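Local coordinates for protein homoaconitase large subunit (Methanocaldococcus jannaschii, PDB 4KP2) that forms, together with a small subunit, an iron-sulfur hydro-lyase that reversibly converts (R)-homocitrate into homoisocitrate by way of cis-homoaconitate, at residues 295-300 with 308-313; 123-128 with 249-254; 336-341 with 372-377. All coordinates share one frame; numbering follows the deposited sequence.

From the N terminus, contact 2 comes first: it closes a loop of 120 residues and ties helix 119-126, on the way into strand 133-136 of one parallel sheet, to helix 246-254, which follows strand 239-242 of the mixed sheet. Contact 1 then closes a short loop of seven residues, folding helix 307-310 back over the hairpin 294-296/304-306. Contact 3 closes last, spanning 30 residues between helices 328-338 and 367-374, which connect strands of a second parallel sheet. The three run in series, without nesting or crossing. None touches another: centres of contacts 1 and 2 lie about 35 Å apart, those of 1 and 3 about 23 Å.

Contact 1: residues 295-300 with 308-313; sequences VAVPHH and SDVEGT
Two valine torsions set this contact. In V310 (chi1 -64°) CG1 is anti to the carbonyl carbon and meets V297, while CG2 sits between the backbone N and the carbonyl carbon and meets V295. V297 has nearly the same setting (chi1 -53°), which presents CG1 to the other valine. The evidence for the pairing is direct: V297 CG1 lies 3.7 Å from V310 CG1, a methyl-to-methyl contact. On the other branch V310 CG2 approaches V295 at the fork of its side chain, 4.0 Å from V295 CB and 4.2 Å from V295 CG1. The three valines are buried, and both pairs meet at a slant.

The contact joins the end of strand 294-296, in the two-stranded hairpin with 304-306, and the loop just after it to the short helix 307-310; V297 and V310 both also pack on K305 of the return strand, and V297 reaches Y420 of strand 418-421. Just beyond V310 the chain makes a type II turn from V310 to T313, with G312 at its third position. The turn is closed chiefly by a side chain: T313 OG1 donates to V310 O over 2.7 Å, at a C=O...donor angle of 130° and tilted out of the carbonyl plane, whereas the backbone bond from T313 N to V310 O is weak at 3.3 Å.

No hydrogen bond joins the segments, and the 109 Å² buried between them is apolar at every touching point, which suggests that apolar packing rather than directional bonding accounts for this contact.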
loop_
_atom_site.group_PDB
_atom_site.type_symbol
_atom_site.label_atom_id
_atom_site.label_comp_id
_atom_site.label_asym_id
_atom_site.label_seq_id
_atom_site.Cartn_x
_atom_site.Cartn_y
_atom_site.Cartn_z
ATOM N N VAL A 295 0.498 -12.537 -24.466
ATOM C CA VAL A 295 0.167 -11.226 -23.913
ATOM C C VAL A 295 -1.126 -10.674 -24.522
ATOM O O VAL A 295 -1.197 -10.431 -25.727
ATOM C CB VAL A 295 1.297 -10.211 -24.157
ATOM C CG1 VAL A 295 0.858 -8.814 -23.737
ATOM C CG2 VAL A 295 2.558 -10.630 -23.417
ATOM N N ALA A 296 -2.139 -10.471 -23.684
ATOM C CA ALA A 296 -3.433 -9.976 -24.150
ATOM C C ALA A 296 -3.431 -8.463 -24.363
ATOM O O ALA A 296 -2.999 -7.706 -23.495
ATOM C CB ALA A 296 -4.536 -10.374 -23.181
ATOM N N VAL A 297 -3.929 -8.035 -25.520
ATOM C CA VAL A 297 -3.949 -6.621 -25.878
ATOM C C VAL A 297 -5.327 -6.000 -25.622
ATOM O O VAL A 297 -6.330 -6.716 -25.576
ATOM C CB VAL A 297 -3.542 -6.416 -27.356
ATOM C CG1 VAL A 297 -2.213 -7.104 -27.636
ATOM C CG2 VAL A 297 -4.624 -6.934 -28.292
ATOM N N PRO A 298 -5.374 -4.668 -25.435
ATOM C CA PRO A 298 -6.634 -3.940 -25.232
ATOM C C PRO A 298 -7.652 -4.205 -26.340
ATOM O O PRO A 298 -7.256 -4.417 -27.486
ATOM C CB PRO A 298 -6.192 -2.476 -25.278
ATOM C CG PRO A 298 -4.804 -2.498 -24.779
ATOM C CD PRO A 298 -4.205 -3.784 -25.271
ATOM N N HIS A 299 -8.942 -4.189 -26.006
ATOM C CA HIS A 299 -9.400 -3.929 -24.643
ATOM C C HIS A 299 -10.212 -5.096 -24.096
ATOM O O HIS A 299 -11.172 -4.898 -23.354
ATOM C CB HIS A 299 -10.247 -2.656 -24.596
ATOM C CG HIS A 299 -9.509 -1.419 -25.000
ATOM N ND1 HIS A 299 -8.846 -0.618 -24.095
ATOM C CD2 HIS A 299 -9.332 -0.842 -26.212
ATOM C CE1 HIS A 299 -8.290 0.398 -24.732
ATOM N NE2 HIS A 299 -8.571 0.285 -26.018
ATOM N N HIS A 300 -9.830 -6.312 -24.472
ATOM C CA HIS A 300 -10.558 -7.498 -24.040
ATOM C C HIS A 300 -9.613 -8.668 -23.782
ATOM O O HIS A 300 -8.578 -8.789 -24.438
ATOM C CB HIS A 300 -11.608 -7.890 -25.080
ATOM C CG HIS A 300 -12.644 -6.836 -25.324
ATOM N ND1 HIS A 300 -12.476 -5.830 -26.250
ATOM C CD2 HIS A 300 -13.857 -6.632 -24.760
ATOM C CE1 HIS A 300 -13.544 -5.050 -26.248
ATOM N NE2 HIS A 300 -14.397 -5.516 -25.353
ATOM N N SER A 308 5.934 -12.264 -29.819
ATOM C CA SER A 308 6.697 -11.711 -30.931
ATOM C C SER A 308 5.929 -10.616 -31.668
ATOM O O SER A 308 6.520 -9.820 -32.398
ATOM C CB SER A 308 7.084 -12.820 -31.910
ATOM O OG SER A 308 5.935 -13.476 -32.418
ATOM N N ASP A 309 4.615 -10.572 -31.473
ATOM C CA ASP A 309 3.775 -9.620 -32.193
ATOM C C ASP A 309 3.516 -8.326 -31.423
ATOM O O ASP A 309 2.988 -7.365 -31.984
ATOM C CB ASP A 309 2.449 -10.267 -32.591
ATOM C CG ASP A 309 2.589 -11.199 -33.776
ATOM O OD1 ASP A 309 3.733 -11.584 -34.099
ATOM O OD2 ASP A 309 1.553 -11.547 -34.381
ATOM N N VAL A 310 3.879 -8.303 -30.144
ATOM C CA VAL A 310 3.679 -7.110 -29.326
ATOM C C VAL A 310 4.967 -6.666 -28.642
ATOM O O VAL A 310 4.953 -5.767 -27.801
ATOM C CB VAL A 310 2.591 -7.329 -28.255
ATOM C CG1 VAL A 310 1.244 -7.585 -28.912
ATOM C CG2 VAL A 310 2.974 -8.475 -27.333
ATOM N N GLU A 311 6.078 -7.296 -29.007
ATOM C CA GLU A 311 7.364 -6.955 -28.415
ATOM C C GLU A 311 7.844 -5.582 -28.875
ATOM O O GLU A 311 8.032 -5.346 -30.070
ATOM C CB GLU A 311 8.411 -8.019 -28.743
ATOM C CG GLU A 311 9.748 -7.785 -28.067
ATOM C CD GLU A 311 10.694 -8.952 -28.235
ATOM O OE1 GLU A 311 10.307 -9.941 -28.891
ATOM O OE2 GLU A 311 11.825 -8.882 -27.707
ATOM N N GLY A 312 8.035 -4.681 -27.918
ATOM C CA GLY A 312 8.472 -3.330 -28.216
ATOM C C GLY A 312 7.459 -2.301 -27.756
ATOM O O GLY A 312 7.705 -1.096 -27.821
ATOM N N THR A 313 6.312 -2.784 -27.289
ATOM C CA THR A 313 5.240 -1.913 -26.823
ATOM C C THR A 313 5.638 -1.188 -25.543
ATOM O O THR A 313 5.962 -1.818 -24.536
ATOM C CB THR A 313 3.943 -2.704 -26.571
ATOM O OG1 THR A 313 3.570 -3.407 -27.763
ATOM C CG2 THR A 313 2.817 -1.766 -26.167
#

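Contact 2: residues 123-128 with 249-254; sequences LAENYV and YDYLKK
A124 O is gripped by two donors: R256 NH1, just past the second segment, makes a hydrogen bond to it, and Y251 OH adds a weak one of 3.4 Å. The oxygen lies in the plane of the Y251 ring, at its edge, where Y251 CE2 comes within 3.1 Å of A124 O. The tyrosine's first torsion (chi1 175°) sets CG anti to the backbone N and sends the ring across to the other helix; the ring's own rotation then brings its edge to the oxygen. R256 NH1 also binds V128 O, one guanidinium nitrogen thus serving one carbonyl of helix 119-126 and one of the loop after it. In the aconitase fold of this chain that helix leads into strand 133-136 of a parallel five-stranded sheet, and A124's side chain lies about 8 Å from that of C323, a predicted ligand of the [4Fe-4S] cluster. E125 CG passes 3.9 Å from Y251 OH, with carboxylate and ring planes 50° apart. Its carboxylate is held elsewhere, OE1 by S355 OG and OE2 by Q121 NE2. Farther along, L252 turns its tip to the carbonyl of V128, CD2 standing 4.2 Å from V128 O.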
loop_
_atom_site.group_PDB
_atom_site.type_symbol
_atom_site.label_atom_id
_atom_site.label_comp_id
_atom_site.label_asym_id
_atom_site.label_seq_id
_atom_site.Cartn_x
_atom_site.Cartn_y
_atom_site.Cartn_z
ATOM N N LEU A 123 -9.925 -18.101 0.748
ATOM C CA LEU A 123 -10.893 -19.184 0.637
ATOM C C LEU A 123 -10.214 -20.476 0.194
ATOM O O LEU A 123 -10.606 -21.569 0.604
ATOM C CB LEU A 123 -11.994 -18.802 -0.354
ATOM C CG LEU A 123 -13.437 -19.099 0.052
ATOM C CD1 LEU A 123 -13.752 -18.445 1.385
ATOM C CD2 LEU A 123 -14.397 -18.611 -1.021
ATOM N N ALA A 124 -9.192 -20.342 -0.644
ATOM C CA ALA A 124 -8.449 -21.493 -1.142
ATOM C C ALA A 124 -7.440 -21.988 -0.114
ATOM O O ALA A 124 -7.018 -23.144 -0.150
ATOM C CB ALA A 124 -7.748 -21.145 -2.444
ATOM N N GLU A 125 -7.058 -21.108 0.805
ATOM C CA GLU A 125 -6.022 -21.430 1.779
ATOM C C GLU A 125 -6.543 -22.114 3.037
ATOM O O GLU A 125 -5.759 -22.677 3.798
ATOM C CB GLU A 125 -5.246 -20.174 2.177
ATOM C CG GLU A 125 -4.193 -19.742 1.175
ATOM C CD GLU A 125 -3.434 -18.513 1.633
ATOM O OE1 GLU A 125 -3.697 -18.034 2.757
ATOM O OE2 GLU A 125 -2.575 -18.026 0.870
ATOM N N ASN A 126 -7.854 -22.068 3.265
ATOM C CA ASN A 126 -8.386 -22.560 4.532
ATOM C C ASN A 126 -9.871 -22.928 4.543
ATOM O O ASN A 126 -10.451 -23.117 5.612
ATOM C CB ASN A 126 -8.100 -21.541 5.641
ATOM C CG ASN A 126 -7.948 -22.186 7.005
ATOM O OD1 ASN A 126 -8.893 -22.229 7.793
ATOM N ND2 ASN A 126 -6.754 -22.691 7.291
ATOM N N TYR A 127 -10.493 -23.042 3.373
ATOM C CA TYR A 127 -11.929 -23.314 3.338
ATOM C C TYR A 127 -12.390 -24.301 2.265
ATOM O O TYR A 127 -12.955 -25.348 2.584
ATOM C CB TYR A 127 -12.719 -22.007 3.219
ATOM C CG TYR A 127 -12.562 -21.089 4.409
ATOM C CD1 TYR A 127 -13.209 -21.359 5.607
ATOM C CD2 TYR A 127 -11.769 -19.952 4.335
ATOM C CE1 TYR A 127 -13.070 -20.524 6.698
ATOM C CE2 TYR A 127 -11.626 -19.110 5.421
ATOM C CZ TYR A 127 -12.278 -19.403 6.601
ATOM O OH TYR A 127 -12.139 -18.569 7.687
ATOM N N VAL A 128 -12.156 -23.962 1.001
ATOM C CA VAL A 128 -12.709 -24.722 -0.121
ATOM C C VAL A 128 -12.274 -26.188 -0.179
ATOM O O VAL A 128 -11.104 -26.495 -0.408
ATOM C CB VAL A 128 -12.377 -24.058 -1.471
ATOM C CG1 VAL A 128 -12.928 -24.892 -2.616
ATOM C CG2 VAL A 128 -12.936 -22.646 -1.518
ATOM N N TYR A 249 -4.944 -32.823 -3.041
ATOM C CA TYR A 249 -4.895 -33.221 -1.638
ATOM C C TYR A 249 -3.600 -32.767 -0.967
ATOM O O TYR A 249 -3.590 -32.448 0.223
ATOM C CB TYR A 249 -5.056 -34.735 -1.495
ATOM C CG TYR A 249 -6.336 -35.279 -2.089
ATOM C CD1 TYR A 249 -7.574 -34.830 -1.648
ATOM C CD2 TYR A 249 -6.307 -36.251 -3.079
ATOM C CE1 TYR A 249 -8.747 -35.327 -2.187
ATOM C CE2 TYR A 249 -7.472 -36.754 -3.624
ATOM C CZ TYR A 249 -8.689 -36.290 -3.174
ATOM O OH TYR A 249 -9.853 -36.789 -3.713
ATOM N N ASP A 250 -2.513 -32.739 -1.732
ATOM C CA ASP A 250 -1.219 -32.313 -1.210
ATOM C C ASP A 250 -1.247 -30.841 -0.814
ATOM O O ASP A 250 -0.592 -30.433 0.145
ATOM C CB ASP A 250 -0.112 -32.561 -2.236
ATOM C CG ASP A 250 0.134 -34.035 -2.485
ATOM O OD1 ASP A 250 -0.106 -34.844 -1.564
ATOM O OD2 ASP A 250 0.571 -34.387 -3.602
ATOM N N TYR A 251 -2.010 -30.049 -1.562
ATOM C CA TYR A 251 -2.164 -28.631 -1.274
ATOM C C TYR A 251 -2.967 -28.426 0.005
ATOM O O TYR A 251 -2.745 -27.466 0.744
ATOM C CB TYR A 251 -2.853 -27.930 -2.444
ATOM C CG TYR A 251 -3.160 -26.469 -2.204
ATOM C CD1 TYR A 251 -2.185 -25.496 -2.377
ATOM C CD2 TYR A 251 -4.432 -26.061 -1.816
ATOM C CE1 TYR A 251 -2.464 -24.159 -2.161
ATOM C CE2 TYR A 251 -4.718 -24.729 -1.598
ATOM C CZ TYR A 251 -3.732 -23.782 -1.772
ATOM O OH TYR A 251 -4.018 -22.454 -1.556
ATOM N N LEU A 252 -3.901 -29.337 0.261
ATOM C CA LEU A 252 -4.740 -29.254 1.449
ATOM C C LEU A 252 -3.981 -29.719 2.688
ATOM O O LEU A 252 -4.459 -29.566 3.813
ATOM C CB LEU A 252 -6.018 -30.074 1.263
ATOM C CG LEU A 252 -6.890 -29.671 0.071
ATOM C CD1 LEU A 252 -8.138 -30.533 -0.001
ATOM C CD2 LEU A 252 -7.255 -28.198 0.154
ATOM N N LYS A 253 -2.799 -30.287 2.475
ATOM C CA LYS A 253 -1.941 -30.698 3.579
ATOM C C LYS A 253 -1.001 -29.570 3.975
ATOM O O LYS A 253 -0.762 -29.326 5.159
ATOM C CB LYS A 253 -1.122 -31.931 3.197
ATOM C CG LYS A 253 -1.940 -33.188 2.986
ATOM C CD LYS A 253 -1.047 -34.414 2.949
ATOM C CE LYS A 253 0.031 -34.279 1.887
ATOM N NZ LYS A 253 0.963 -35.441 1.895
ATOM N N LYS A 254 -0.468 -28.885 2.971
ATOM C CA LYS A 254 0.503 -27.820 3.180
ATOM C C LYS A 254 -0.137 -26.566 3.778
ATOM O O LYS A 254 0.503 -25.829 4.530
ATOM C CB LYS A 254 1.198 -27.501 1.852
ATOM C CG LYS A 254 1.900 -26.159 1.783
ATOM C CD LYS A 254 2.644 -26.012 0.466
ATOM C CE LYS A 254 2.951 -24.556 0.158
ATOM N NZ LYS A 254 1.709 -23.783 -0.122
#

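Contact 3: residues 336-341 with 372-377; sequences KYLKGR and VKAGAM
Both L338 and R341 meet A374, which closes helix 367-374; the segment then runs on through G375 toward strand 377-378. V372 begins it with its carbonyl, V372 O, taking a weak bond from G375 N at 3.0 Å; its side chain packs on L360 of the second subunit. K373 follows: its CB starts toward the other segment, but the chain then leads away, and K373 O accepts a weak bond from K356 of the second subunit.

At A374 the single methyl does the touching. A374 CB lies 3.7 Å from L338 CD2 and 3.9 Å from L338 CG; the first torsion of this leucine (chi1 -141°) is away from a staggered value, with branch and fork both brought up to the methyl. R341 adds its backbone: R341 O stands 3.6 Å from A374 CB, while its CA-CB bond points away from 372-377 and the side chain packs on V432. A backbone hydrogen bond joins A374 to V343, two residues past R341.

G375, with phi 107°, is the C-prime residue of a Schellman motif, in which A376 N reaches back to F371 O and G375 N to V372 O. A376 packs on L349, V351 and F371. M377 then enters strand 377-378, bonded to L349 and V351. Helix 328-338 links strand 317-320 to 348-351, and helix 367-374, after helix 356-363, lies between 348-351 and 377-378: successive beta-alpha-beta crossovers of one parallel sheet.

Across the segments no hydrogen bond forms, consistent with a pairing that rests on apolar packing, with the A374-V343 backbone bond as the polar link beside it.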
loop_
_atom_site.group_PDB
_atom_site.type_symbol
_atom_site.label_atom_id
_atom_site.label_comp_id
_atom_site.label_asym_id
_atom_site.label_seq_id
_atom_site.Cartn_x
_atom_site.Cartn_y
_atom_site.Cartn_z
ATOM N N LYS A 336 12.968 -13.569 -9.788
ATOM C CA LYS A 336 14.087 -14.193 -10.482
ATOM C C LYS A 336 14.627 -13.297 -11.592
ATOM O O LYS A 336 15.839 -13.142 -11.742
ATOM C CB LYS A 336 13.660 -15.545 -11.054
ATOM C CG LYS A 336 14.675 -16.181 -11.985
ATOM C CD LYS A 336 14.160 -17.511 -12.505
ATOM C CE LYS A 336 15.108 -18.108 -13.533
ATOM N NZ LYS A 336 14.624 -19.439 -14.003
ATOM N N TYR A 337 13.722 -12.709 -12.369
ATOM C CA TYR A 337 14.113 -11.820 -13.457
ATOM C C TYR A 337 14.315 -10.389 -12.968
ATOM O O TYR A 337 14.850 -9.546 -13.689
ATOM C CB TYR A 337 13.072 -11.852 -14.577
ATOM C CG TYR A 337 13.070 -13.136 -15.376
ATOM C CD1 TYR A 337 13.901 -13.290 -16.478
ATOM C CD2 TYR A 337 12.238 -14.192 -15.029
ATOM C CE1 TYR A 337 13.904 -14.460 -17.212
ATOM C CE2 TYR A 337 12.235 -15.367 -15.759
ATOM C CZ TYR A 337 13.070 -15.495 -16.848
ATOM O OH TYR A 337 13.074 -16.661 -17.580
ATOM N N LEU A 338 13.884 -10.120 -11.740
ATOM C CA LEU A 338 14.017 -8.792 -11.155
ATOM C C LEU A 338 15.211 -8.758 -10.213
ATOM O O LEU A 338 15.521 -7.726 -9.618
ATOM C CB LEU A 338 12.748 -8.422 -10.391
ATOM C CG LEU A 338 12.272 -6.974 -10.512
ATOM C CD1 LEU A 338 11.663 -6.732 -11.882
ATOM C CD2 LEU A 338 11.277 -6.653 -9.414
ATOM N N LYS A 339 15.877 -9.900 -10.089
ATOM C CA LYS A 339 16.994 -10.052 -9.169
ATOM C C LYS A 339 18.231 -9.317 -9.671
ATOM O O LYS A 339 18.724 -9.587 -10.766
ATOM C CB LYS A 339 17.305 -11.536 -8.972
ATOM C CG LYS A 339 17.851 -11.892 -7.601
ATOM C CD LYS A 339 17.516 -13.336 -7.254
ATOM C CE LYS A 339 17.946 -14.288 -8.363
ATOM N NZ LYS A 339 17.490 -15.683 -8.107
ATOM N N GLY A 340 18.719 -8.380 -8.865
ATOM C CA GLY A 340 19.924 -7.641 -9.193
ATOM C C GLY A 340 19.675 -6.415 -10.049
ATOM O O GLY A 340 20.471 -5.477 -10.043
ATOM N N ARG A 341 18.570 -6.420 -10.785
ATOM C CA ARG A 341 18.250 -5.321 -11.687
ATOM C C ARG A 341 17.393 -4.261 -11.004
ATOM O O ARG A 341 16.961 -4.434 -9.864
ATOM C CB ARG A 341 17.526 -5.847 -12.927
ATOM C CG ARG A 341 18.305 -6.892 -13.705
ATOM C CD ARG A 341 19.536 -6.288 -14.361
ATOM N NE ARG A 341 19.184 -5.250 -15.325
ATOM C CZ ARG A 341 18.894 -5.483 -16.602
ATOM N NH1 ARG A 341 18.909 -6.722 -17.069
ATOM N NH2 ARG A 341 18.586 -4.476 -17.408
ATOM N N VAL A 372 11.695 -4.421 -3.479
ATOM C CA VAL A 372 11.949 -3.083 -2.955
ATOM C C VAL A 372 13.279 -2.527 -3.459
ATOM O O VAL A 372 13.381 -1.341 -3.778
ATOM C CB VAL A 372 11.932 -3.063 -1.412
ATOM C CG1 VAL A 372 12.077 -1.640 -0.897
ATOM C CG2 VAL A 372 10.647 -3.683 -0.891
ATOM N N LYS A 373 14.292 -3.386 -3.532
ATOM C CA LYS A 373 15.593 -2.992 -4.069
ATOM C C LYS A 373 15.459 -2.541 -5.517
ATOM O O LYS A 373 16.084 -1.566 -5.936
ATOM C CB LYS A 373 16.590 -4.147 -3.980
ATOM C CG LYS A 373 17.110 -4.423 -2.580
ATOM C CD LYS A 373 17.896 -5.723 -2.545
ATOM C CE LYS A 373 18.307 -6.089 -1.127
ATOM N NZ LYS A 373 19.232 -5.081 -0.539
ATOM N N ALA A 374 14.634 -3.255 -6.275
ATOM C CA ALA A 374 14.399 -2.921 -7.674
ATOM C C ALA A 374 13.597 -1.630 -7.797
ATOM O O ALA A 374 13.646 -0.956 -8.826
ATOM C CB ALA A 374 13.688 -4.060 -8.380
ATOM N N GLY A 375 12.855 -1.292 -6.747
ATOM C CA GLY A 375 12.103 -0.052 -6.719
ATOM C C GLY A 375 10.608 -0.243 -6.880
ATOM O O GLY A 375 9.899 0.668 -7.305
ATOM N N ALA A 376 10.126 -1.432 -6.535
ATOM C CA ALA A 376 8.703 -1.732 -6.636
ATOM C C ALA A 376 7.925 -1.080 -5.499
ATOM O O ALA A 376 8.481 -0.790 -4.440
ATOM C CB ALA A 376 8.477 -3.236 -6.637
ATOM N N MET A 377 6.635 -0.851 -5.727
ATOM C CA MET A 377 5.767 -0.295 -4.698
ATOM C C MET A 377 4.920 -1.383 -4.053
ATOM O O MET A 377 3.906 -1.811 -4.608
ATOM C CB MET A 377 4.875 0.805 -5.278
ATOM C CG MET A 377 5.587 2.133 -5.481
ATOM S SD MET A 377 4.490 3.446 -6.047
ATOM C CE MET A 377 4.121 2.886 -7.708
#